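Local atomic coordinates of protease (Actinomadura keratinilytica, PDB entry 8C4X), a protein that is probably a secreted subtilisin-family serine endopeptidase, of which this chain is the I9-type propeptide, the part that in this family assists folding and inhibits the protease. Residues 17-22 with 72-77; 21-26 with 49-54. One frame throughout, in Å; residues are numbered along the deposited sequence.

How the contacts relate
Both contacts lie in one mixed beta-sheet of the I9-type propeptide and are built on the same strand, 18-23, which runs between strand 69-76 (contact 1) and strand 50-54 (contact 2), antiparallel to each. Their centres are about 10 Å apart, and Val21 and Thr22 belong to both. Alternate residues of the strand bond to opposite sides: Ile20 N and O to Glu73, Val21 N and O to Phe51. The two meet again near Gln18, where the side-chain OE1 lies 2.8 Å from Lys54 NZ, and at Tyr19, whose backbone N is 2.9 Å from Ala53 O. In this family the catalytic residues lie in the mature protease domain, which is not part of this chain.

Contact 1. Residues 17-22 with 72-77; sequences GQYIVT and IEQDAV
Ile20 and Glu73 form an antiparallel hydrogen-bonded pair: Ile20 N donates to Glu73 O at 2.8 Å, and Glu73 N returns a bond to Ile20 O. Tyr19, Val21 and Ile72 make up the buried side. There the CG2 methyl of Ile72 comes to 4.1 Å from Tyr19 CD1, oblique to the ring, and to 4.3 Å from Val21 CG2; beta-branched residues suit an extended strand whose side faces a core. This is the helix-covered face of the open-faced alpha+beta sandwich of I9 propeptides, and Leu60 and Leu63 of helix 57-64 close over it. The other side is nearer solvent, with Ile20 partly exposed and Glu73 exposed, where a carboxylate is at ease. Ile20 CD1 lies 3.9 Å from Asp75 OD1, an apolar methyl beside a carboxylate oxygen. A bond from Asp75 N to Gln18 O helps set these two residues side by side, their amide and carboxylate planes 42° apart. With CG anti to the backbone N (chi1 -166°) and the chain extended beyond it, Gln18 brings NE2 to 2.8 Å from Asp75 OD2, on the anti side of the carboxylate. Gln18 OE1 is taken by Gln41 as well as by Lys54.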
loop_
_atom_site.group_PDB
_atom_site.type_symbol
_atom_site.label_atom_id
_atom_site.label_comp_id
_atom_site.label_asym_id
_atom_site.label_seq_id
_atom_site.Cartn_x
_atom_site.Cartn_y
_atom_site.Cartn_z
ATOM N N GLY B 17 10.009 0.827 4.691
ATOM C CA GLY B 17 9.437 1.947 3.970
ATOM C C GLY B 17 8.746 1.610 2.668
ATOM O O GLY B 17 8.476 2.522 1.881
ATOM N N GLN B 18 8.454 0.328 2.400
ATOM C CA GLN B 18 7.877 -0.087 1.128
ATOM C C GLN B 18 6.648 -0.942 1.408
ATOM O O GLN B 18 6.705 -1.836 2.261
ATOM C CB GLN B 18 8.915 -0.860 0.305
ATOM C CG GLN B 18 8.568 -1.048 -1.143
ATOM C CD GLN B 18 9.781 -1.457 -1.955
ATOM O OE1 GLN B 18 10.650 -0.631 -2.246
ATOM N NE2 GLN B 18 9.841 -2.731 -2.336
ATOM N N TYR B 19 5.549 -0.678 0.688
ATOM C CA TYR B 19 4.244 -1.220 1.056
ATOM C C TYR B 19 3.461 -1.668 -0.168
ATOM O O TYR B 19 3.658 -1.174 -1.279
ATOM C CB TYR B 19 3.403 -0.188 1.843
ATOM C CG TYR B 19 4.146 0.305 3.047
ATOM C CD1 TYR B 19 4.081 -0.384 4.254
ATOM C CD2 TYR B 19 4.967 1.416 2.956
ATOM C CE1 TYR B 19 4.797 0.052 5.364
ATOM C CE2 TYR B 19 5.693 1.860 4.050
ATOM C CZ TYR B 19 5.600 1.177 5.247
ATOM O OH TYR B 19 6.320 1.625 6.328
ATOM N N ILE B 20 2.580 -2.639 0.065
ATOM C CA ILE B 20 1.531 -3.032 -0.868
ATOM C C ILE B 20 0.212 -2.530 -0.301
ATOM O O ILE B 20 -0.136 -2.852 0.839
ATOM C CB ILE B 20 1.481 -4.557 -1.043
ATOM C CG1 ILE B 20 2.778 -5.079 -1.663
ATOM C CG2 ILE B 20 0.279 -4.975 -1.877
ATOM C CD1 ILE B 20 2.949 -6.569 -1.475
ATOM N N VAL B 21 -0.542 -1.786 -1.109
ATOM C CA VAL B 21 -1.793 -1.171 -0.679
ATOM C C VAL B 21 -2.919 -1.697 -1.559
ATOM O O VAL B 21 -2.788 -1.718 -2.788
ATOM C CB VAL B 21 -1.712 0.363 -0.771
ATOM C CG1 VAL B 21 -3.034 0.997 -0.321
ATOM C CG2 VAL B 21 -0.542 0.885 0.052
ATOM N N THR B 22 -4.019 -2.128 -0.946
ATOM C CA THR B 22 -5.186 -2.452 -1.754
ATOM C C THR B 22 -6.329 -1.520 -1.388
ATOM O O THR B 22 -6.429 -1.035 -0.253
ATOM C CB THR B 22 -5.657 -3.925 -1.641
ATOM O OG1 THR B 22 -6.385 -4.134 -0.432
ATOM C CG2 THR B 22 -4.480 -4.900 -1.718
ATOM N N ILE B 72 -3.147 -2.431 3.982
ATOM C CA ILE B 72 -1.768 -1.990 3.808
ATOM C C ILE B 72 -0.871 -3.068 4.395
ATOM O O ILE B 72 -1.086 -3.513 5.528
ATOM C CB ILE B 72 -1.478 -0.632 4.483
ATOM C CG1 ILE B 72 -2.426 0.458 3.980
ATOM C CG2 ILE B 72 -0.041 -0.228 4.225
ATOM C CD1 ILE B 72 -2.249 1.788 4.745
ATOM N N GLU B 73 0.140 -3.484 3.635
ATOM C CA GLU B 73 1.030 -4.556 4.048
ATOM C C GLU B 73 2.461 -4.129 3.756
ATOM O O GLU B 73 2.751 -3.656 2.655
ATOM C CB GLU B 73 0.664 -5.838 3.286
ATOM C CG GLU B 73 1.554 -7.037 3.480
ATOM C CD GLU B 73 1.130 -8.195 2.593
ATOM O OE1 GLU B 73 -0.091 -8.467 2.492
ATOM O OE2 GLU B 73 2.013 -8.822 1.978
ATOM N N GLN B 74 3.365 -4.306 4.713
ATOM C CA GLN B 74 4.765 -4.046 4.408
ATOM C C GLN B 74 5.271 -5.054 3.379
ATOM O O GLN B 74 4.985 -6.251 3.463
ATOM C CB GLN B 74 5.620 -4.119 5.671
ATOM C CG GLN B 74 7.089 -3.770 5.400
ATOM C CD GLN B 74 7.983 -3.981 6.600
ATOM O OE1 GLN B 74 7.686 -4.792 7.475
ATOM N NE2 GLN B 74 9.090 -3.251 6.645
ATOM N N ASP B 75 6.002 -4.549 2.387
ATOM C CA ASP B 75 6.626 -5.420 1.398
ATOM C C ASP B 75 7.666 -6.302 2.081
ATOM O O ASP B 75 8.251 -5.927 3.103
ATOM C CB ASP B 75 7.261 -4.571 0.296
ATOM C CG ASP B 75 7.348 -5.293 -1.052
ATOM O OD1 ASP B 75 6.860 -6.435 -1.191
ATOM O OD2 ASP B 75 7.900 -4.688 -1.996
ATOM N N ALA B 76 7.909 -7.480 1.506
ATOM C CA ALA B 76 8.783 -8.463 2.141
ATOM C C ALA B 76 9.618 -9.185 1.090
ATOM O O ALA B 76 9.302 -9.176 -0.104
ATOM C CB ALA B 76 7.967 -9.474 2.976
ATOM N N VAL B 77 10.697 -9.824 1.542
ATOM C CA VAL B 77 11.585 -10.514 0.610
ATOM C C VAL B 77 10.990 -11.855 0.199
ATOM O O VAL B 77 10.252 -12.500 0.946
ATOM C CB VAL B 77 12.999 -10.707 1.195
ATOM C CG1 VAL B 77 13.686 -9.374 1.378
ATOM C CG2 VAL B 77 12.955 -11.518 2.503
#

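Contact 2. Residues 21-26 with 49-54; sequences VTLKKG and NGFSAK
Val21 lies over one face of the Phe51 ring, the two side chains pointing the same way from an antiparallel hydrogen-bonded pair. Followed outward, the valine spreads across that face: CB is 3.8 Å from the ring centroid and only 22° off its normal, a CH-pi contact offset toward the rim. CG1 then reaches CE1 at 3.7 Å, and CG2 meets CZ and CE2 a little farther off. The branches straddle the outer end of the ring because CG1 stands anti to the backbone N (chi1 180°) and CG2 beside it. Phe51 has its own CG between the backbone N and the carbonyl carbon (chi1 62°), which brings the ring back across its neighbour; Val33 of helix 29-36 also touches it. Leu23 CD2 adds a looser apolar contact, oblique to the ring.

Beneath these side chains the backbones are tightly joined. Val21 N gives an almost straight bond to Phe51 O (2.8 Å), Phe51 N answers to Val21 O, and Leu23 N reaches Asn49 O. Gly50 sits opposite Thr22 with 4.0 Å between their CA atoms; Val21 O lies 2.9 Å from Gly50 CA, an approach suited to a residue without a side chain. At the strand end, Asn49 turns its amide toward the chain leaving the sheet: ND2 makes weak bonds to Leu23 O and, at 3.1 Å, to Lys24 O. A short side chain ending in an NH2 group lets ND2 meet several carbonyls of the turn before helix 29-36, Val27 O most firmly. The pairing is that of neighbouring antiparallel strands with helices 29-36 and 57-64 packed against the same face, as in the open-faced alpha+beta sandwich, ferredoxin-like, of the subtilisin-type I9 propeptides.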
loop_
_atom_site.group_PDB
_atom_site.type_symbol
_atom_site.label_atom_id
_atom_site.label_comp_id
_atom_site.label_asym_id
_atom_site.label_seq_id
_atom_site.Cartn_x
_atom_site.Cartn_y
_atom_site.Cartn_z
ATOM N N VAL B 21 -0.542 -1.786 -1.109
ATOM C CA VAL B 21 -1.793 -1.171 -0.679
ATOM C C VAL B 21 -2.919 -1.697 -1.559
ATOM O O VAL B 21 -2.788 -1.718 -2.788
ATOM C CB VAL B 21 -1.712 0.363 -0.771
ATOM C CG1 VAL B 21 -3.034 0.997 -0.321
ATOM C CG2 VAL B 21 -0.542 0.885 0.052
ATOM N N THR B 22 -4.019 -2.128 -0.946
ATOM C CA THR B 22 -5.186 -2.452 -1.754
ATOM C C THR B 22 -6.329 -1.520 -1.388
ATOM O O THR B 22 -6.429 -1.035 -0.253
ATOM C CB THR B 22 -5.657 -3.925 -1.641
ATOM O OG1 THR B 22 -6.385 -4.134 -0.432
ATOM C CG2 THR B 22 -4.480 -4.900 -1.718
ATOM N N LEU B 23 -7.144 -1.241 -2.394
ATOM C CA LEU B 23 -8.249 -0.302 -2.313
ATOM C C LEU B 23 -9.562 -1.062 -2.453
ATOM O O LEU B 23 -9.616 -2.128 -3.072
ATOM C CB LEU B 23 -8.132 0.760 -3.411
ATOM C CG LEU B 23 -6.770 1.466 -3.464
ATOM C CD1 LEU B 23 -6.696 2.538 -4.573
ATOM C CD2 LEU B 23 -6.430 2.074 -2.114
ATOM N N LYS B 24 -10.619 -0.506 -1.869
ATOM C CA LYS B 24 -11.916 -1.162 -1.896
ATOM C C LYS B 24 -12.436 -1.265 -3.327
ATOM O O LYS B 24 -11.997 -0.553 -4.234
ATOM C CB LYS B 24 -12.906 -0.403 -1.013
ATOM C CG LYS B 24 -12.522 -0.421 0.462
ATOM C CD LYS B 24 -13.510 0.357 1.323
ATOM C CE LYS B 24 -13.078 0.369 2.781
ATOM N NZ LYS B 24 -14.034 1.130 3.636
ATOM N N LYS B 25 -13.391 -2.174 -3.520
ATOM C CA LYS B 25 -13.987 -2.357 -4.833
ATOM C C LYS B 25 -14.573 -1.043 -5.333
ATOM O O LYS B 25 -15.225 -0.309 -4.585
ATOM C CB LYS B 25 -15.069 -3.437 -4.774
ATOM C CG LYS B 25 -15.257 -4.210 -6.068
ATOM C CD LYS B 25 -16.499 -3.754 -6.816
ATOM N N GLY B 26 -14.309 -0.739 -6.607
ATOM C CA GLY B 26 -14.786 0.476 -7.235
ATOM C C GLY B 26 -13.926 1.702 -7.022
ATOM O O GLY B 26 -14.200 2.745 -7.632
ATOM N N ASN B 49 -6.763 -4.885 -6.573
ATOM C CA ASN B 49 -7.050 -3.475 -6.816
ATOM C C ASN B 49 -6.098 -2.719 -5.903
ATOM O O ASN B 49 -6.399 -2.476 -4.740
ATOM C CB ASN B 49 -8.507 -3.144 -6.518
ATOM C CG ASN B 49 -8.906 -1.777 -7.035
ATOM O OD1 ASN B 49 -8.490 -1.373 -8.121
ATOM N ND2 ASN B 49 -9.731 -1.063 -6.265
ATOM N N GLY B 50 -4.912 -2.393 -6.403
ATOM C CA GLY B 50 -3.927 -1.870 -5.482
ATOM C C GLY B 50 -2.666 -1.432 -6.183
ATOM O O GLY B 50 -2.614 -1.305 -7.407
ATOM N N PHE B 51 -1.639 -1.214 -5.373
ATOM C CA PHE B 51 -0.371 -0.716 -5.880
ATOM C C PHE B 51 0.692 -0.990 -4.834
ATOM O O PHE B 51 0.392 -1.340 -3.690
ATOM C CB PHE B 51 -0.447 0.786 -6.209
ATOM C CG PHE B 51 -0.748 1.660 -5.012
ATOM C CD1 PHE B 51 -2.063 1.941 -4.650
ATOM C CD2 PHE B 51 0.285 2.204 -4.255
ATOM C CE1 PHE B 51 -2.352 2.741 -3.544
ATOM C CE2 PHE B 51 0.010 3.019 -3.147
ATOM C CZ PHE B 51 -1.314 3.292 -2.797
ATOM N N SER B 52 1.942 -0.829 -5.240
ATOM C CA SER B 52 3.056 -0.875 -4.309
ATOM C C SER B 52 3.838 0.422 -4.435
ATOM O O SER B 52 3.876 1.036 -5.508
ATOM C CB SER B 52 3.969 -2.099 -4.552
ATOM O OG SER B 52 4.538 -2.082 -5.848
ATOM N N ALA B 53 4.448 0.841 -3.331
ATOM C CA ALA B 53 5.154 2.113 -3.342
ATOM C C ALA B 53 6.023 2.228 -2.106
ATOM O O ALA B 53 5.769 1.596 -1.074
ATOM C CB ALA B 53 4.177 3.294 -3.408
ATOM N N LYS B 54 7.056 3.052 -2.230
ATOM C CA LYS B 54 7.752 3.563 -1.062
ATOM C C LYS B 54 6.901 4.661 -0.444
ATOM O O LYS B 54 6.359 5.507 -1.161
ATOM C CB LYS B 54 9.127 4.102 -1.447
ATOM C CG LYS B 54 10.120 3.007 -1.808
ATOM C CD LYS B 54 11.551 3.438 -1.563
ATOM C CE LYS B 54 12.530 2.333 -1.957
ATOM N NZ LYS B 54 12.428 1.130 -1.068
#